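Local coordinates for enoyl-[acyl-carrier-protein] reductase [FMN] (Thermotoga maritima, PDB 5GVH), which probably reduces enoyl-acyl-carrier-protein with NADH, using bound flavin mononucleotide, in fatty acid synthesis, at residues A[193-198]-A[286-291]. Numbering follows the deposited sequence.
Sequences GTRFVA and EIKPVK. With FMN (flavin mononucleotide), chain C.
Arg195 reaches across to the loop 286-288 and puts NH2 at the carbonyl of Glu286: NH2 to O is 3.0 Å, in line with the C=O and in the guanidinium plane. A bend at chi2 and chi3 (71° and -77°) curls the chain so that the same NH2 also grips Ala198 O at 2.8 Å, linking the residue just after its own short helix to the loop. Lys288 crosses this arginine at about a right angle, its CD 3.4 Å from NH1. Ile287 brings CD1 to 4.1 Å from Ala198 CB, while its CA lies 3.6 Å from Ala198 O in a CH···O contact. In this flavin-binding TIM barrel, Gly193, between strand 190-192 and helix 194-197, bonds FMN O2P through N, and Thr194, the first helical residue, bonds O3P through N and OG1. A leucine in place of Arg195 would probably leave the carbonyls of Glu286 and Ala198 without their shared donor. Phe196 CE2 packs 4.1 Å from Val290 CG1 on the buried apolar side, Val34 of helix 28-36 touching both. The exposed Glu286 side chain is looser: OE1 makes only a long 3.7 Å pair with Lys288 NZ, itself salt-bridged to Asp296, and a water accepts from Glu286 N.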
loop_
_atom_site.group_PDB
_atom_site.type_symbol
_atom_site.label_atom_id
_atom_site.label_comp_id
_atom_site.label_asym_id
_atom_site.label_seq_id
_atom_site.Cartn_x
_atom_site.Cartn_y
_atom_site.Cartn_z
ATOM N N GLY A 193 9.878 -7.070 8.948
ATOM C CA GLY A 193 10.530 -8.341 8.721
ATOM C C GLY A 193 11.762 -8.183 7.861
ATOM O O GLY A 193 12.877 -8.448 8.323
ATOM N N THR A 194 11.569 -7.729 6.612
ATOM C CA THR A 194 12.677 -7.598 5.665
ATOM C C THR A 194 13.761 -6.666 6.195
ATOM O O THR A 194 14.951 -6.940 6.024
ATOM C CB THR A 194 12.167 -7.106 4.298
ATOM O OG1 THR A 194 11.111 -7.958 3.822
ATOM C CG2 THR A 194 13.296 -7.100 3.249
ATOM N N ARG A 195 13.375 -5.554 6.831
ATOM C CA ARG A 195 14.371 -4.653 7.413
ATOM C C ARG A 195 15.232 -5.347 8.479
ATOM O O ARG A 195 16.415 -5.020 8.631
ATOM C CB ARG A 195 13.674 -3.420 7.995
ATOM C CG ARG A 195 14.543 -2.491 8.840
ATOM C CD ARG A 195 15.566 -1.715 8.022
ATOM N NE ARG A 195 16.715 -2.528 7.642
ATOM C CZ ARG A 195 17.824 -2.047 7.090
ATOM N NH1 ARG A 195 17.939 -0.743 6.858
ATOM N NH2 ARG A 195 18.818 -2.866 6.773
ATOM N N PHE A 196 14.674 -6.305 9.218
ATOM C CA PHE A 196 15.446 -6.988 10.257
ATOM C C PHE A 196 16.194 -8.214 9.750
ATOM O O PHE A 196 17.101 -8.691 10.435
ATOM C CB PHE A 196 14.539 -7.392 11.425
ATOM C CG PHE A 196 14.255 -6.266 12.412
ATOM C CD1 PHE A 196 12.972 -6.081 12.928
ATOM C CD2 PHE A 196 15.269 -5.419 12.842
ATOM C CE1 PHE A 196 12.704 -5.069 13.846
ATOM C CE2 PHE A 196 15.002 -4.397 13.751
ATOM C CZ PHE A 196 13.715 -4.220 14.252
ATOM N N VAL A 197 15.835 -8.747 8.584
ATOM C CA VAL A 197 16.688 -9.748 7.949
ATOM C C VAL A 197 17.986 -9.100 7.475
ATOM O O VAL A 197 19.059 -9.716 7.511
ATOM C CB VAL A 197 15.937 -10.434 6.789
ATOM C CG1 VAL A 197 16.825 -11.470 6.083
ATOM C CG2 VAL A 197 14.636 -11.072 7.282
ATOM N N ALA A 198 17.908 -7.840 7.029
ATOM C CA ALA A 198 19.060 -7.105 6.504
ATOM C C ALA A 198 19.839 -6.434 7.641
ATOM O O ALA A 198 20.127 -5.235 7.628
ATOM C CB ALA A 198 18.606 -6.088 5.464
ATOM N N GLU A 286 21.679 -0.976 2.902
ATOM C CA GLU A 286 22.873 -1.463 3.575
ATOM C C GLU A 286 22.460 -2.382 4.712
ATOM O O GLU A 286 21.307 -2.375 5.159
ATOM C CB GLU A 286 23.726 -0.301 4.094
ATOM C CG GLU A 286 23.114 0.430 5.288
ATOM C CD GLU A 286 22.548 1.808 4.954
ATOM O OE1 GLU A 286 22.221 2.548 5.910
ATOM O OE2 GLU A 286 22.423 2.144 3.750
ATOM N N ILE A 287 23.421 -3.188 5.166
ATOM C CA ILE A 287 23.255 -4.036 6.340
ATOM C C ILE A 287 23.684 -3.235 7.560
ATOM O O ILE A 287 24.804 -2.715 7.606
ATOM C CB ILE A 287 24.084 -5.323 6.209
ATOM C CG1 ILE A 287 23.943 -5.901 4.806
ATOM C CG2 ILE A 287 23.646 -6.351 7.232
ATOM C CD1 ILE A 287 22.560 -6.413 4.513
ATOM N N LYS A 288 22.799 -3.133 8.546
ATOM C CA LYS A 288 23.051 -2.364 9.755
ATOM C C LYS A 288 22.827 -3.238 10.980
ATOM O O LYS A 288 22.047 -4.188 10.922
ATOM C CB LYS A 288 22.131 -1.133 9.816
ATOM C CG LYS A 288 22.179 -0.281 8.555
ATOM C CD LYS A 288 20.853 0.432 8.282
ATOM C CE LYS A 288 20.510 1.426 9.388
ATOM N NZ LYS A 288 21.517 2.522 9.505
ATOM N N PRO A 289 23.509 -2.958 12.094
ATOM C CA PRO A 289 23.204 -3.680 13.335
ATOM C C PRO A 289 21.815 -3.324 13.835
ATOM O O PRO A 289 21.312 -2.224 13.602
ATOM C CB PRO A 289 24.290 -3.204 14.308
ATOM C CG PRO A 289 24.783 -1.931 13.736
ATOM C CD PRO A 289 24.677 -2.078 12.253
ATOM N N VAL A 290 21.199 -4.268 14.547
ATOM C CA VAL A 290 19.794 -4.112 14.909
ATOM C C VAL A 290 19.574 -2.847 15.728
ATOM O O VAL A 290 18.603 -2.113 15.506
ATOM C CB VAL A 290 19.288 -5.369 15.637
ATOM C CG1 VAL A 290 18.030 -5.055 16.433
ATOM C CG2 VAL A 290 19.001 -6.464 14.620
ATOM N N LYS A 291 20.469 -2.551 16.670
ATOM C CA LYS A 291 20.250 -1.368 17.498
ATOM C C LYS A 291 20.344 -0.092 16.671
ATOM O O LYS A 291 19.597 0.863 16.906
ATOM C CB LYS A 291 21.238 -1.320 18.662
ATOM C CG LYS A 291 21.019 -0.088 19.550
ATOM C CD LYS A 291 21.614 -0.255 20.933
ATOM C CE LYS A 291 22.944 0.474 21.034
ATOM N NZ LYS A 291 22.826 1.932 20.729
HETATM N N1 FMN C . 4.696 -13.994 9.146
HETATM C C2 FMN C . 4.061 -14.970 9.900
HETATM O O2 FMN C . 3.006 -14.752 10.498
HETATM N N3 FMN C . 4.611 -16.219 9.987
HETATM C C4 FMN C . 5.788 -16.517 9.344
HETATM O O4 FMN C . 6.247 -17.654 9.442
HETATM C C4A FMN C . 6.430 -15.543 8.588
HETATM N N5 FMN C . 7.611 -15.842 7.939
HETATM C C5A FMN C . 8.262 -14.869 7.206
HETATM C C6 FMN C . 9.460 -15.185 6.574
HETATM C C7 FMN C . 10.132 -14.230 5.833
HETATM C C7M FMN C . 11.420 -14.599 5.155
HETATM C C8 FMN C . 9.604 -12.940 5.719
HETATM C C8M FMN C . 10.321 -11.899 4.905
HETATM C C9 FMN C . 8.403 -12.620 6.352
HETATM C C9A FMN C . 7.723 -13.585 7.103
HETATM N N10 FMN C . 6.528 -13.285 7.752
HETATM C C10 FMN C . 5.880 -14.266 8.488
HETATM C "C1'" FMN C . 5.942 -11.903 7.657
HETATM C "C2'" FMN C . 6.584 -11.006 8.711
HETATM O "O2'" FMN C . 6.201 -11.446 9.993
HETATM C "C3'" FMN C . 6.153 -9.550 8.583
HETATM O "O3'" FMN C . 4.796 -9.454 8.955
HETATM C "C4'" FMN C . 6.399 -8.996 7.185
HETATM O "O4'" FMN C . 7.737 -9.260 6.843
HETATM C "C5'" FMN C . 6.220 -7.483 7.137
HETATM O "O5'" FMN C . 6.576 -6.996 5.855
HETATM P P FMN C . 8.011 -6.319 5.517
HETATM O O1P FMN C . 7.800 -5.308 4.402
HETATM O O2P FMN C . 8.617 -5.639 6.720
HETATM O O3P FMN C . 8.933 -7.392 4.986
HETATM O O HOH W 1 19.500 0.979 4.328
#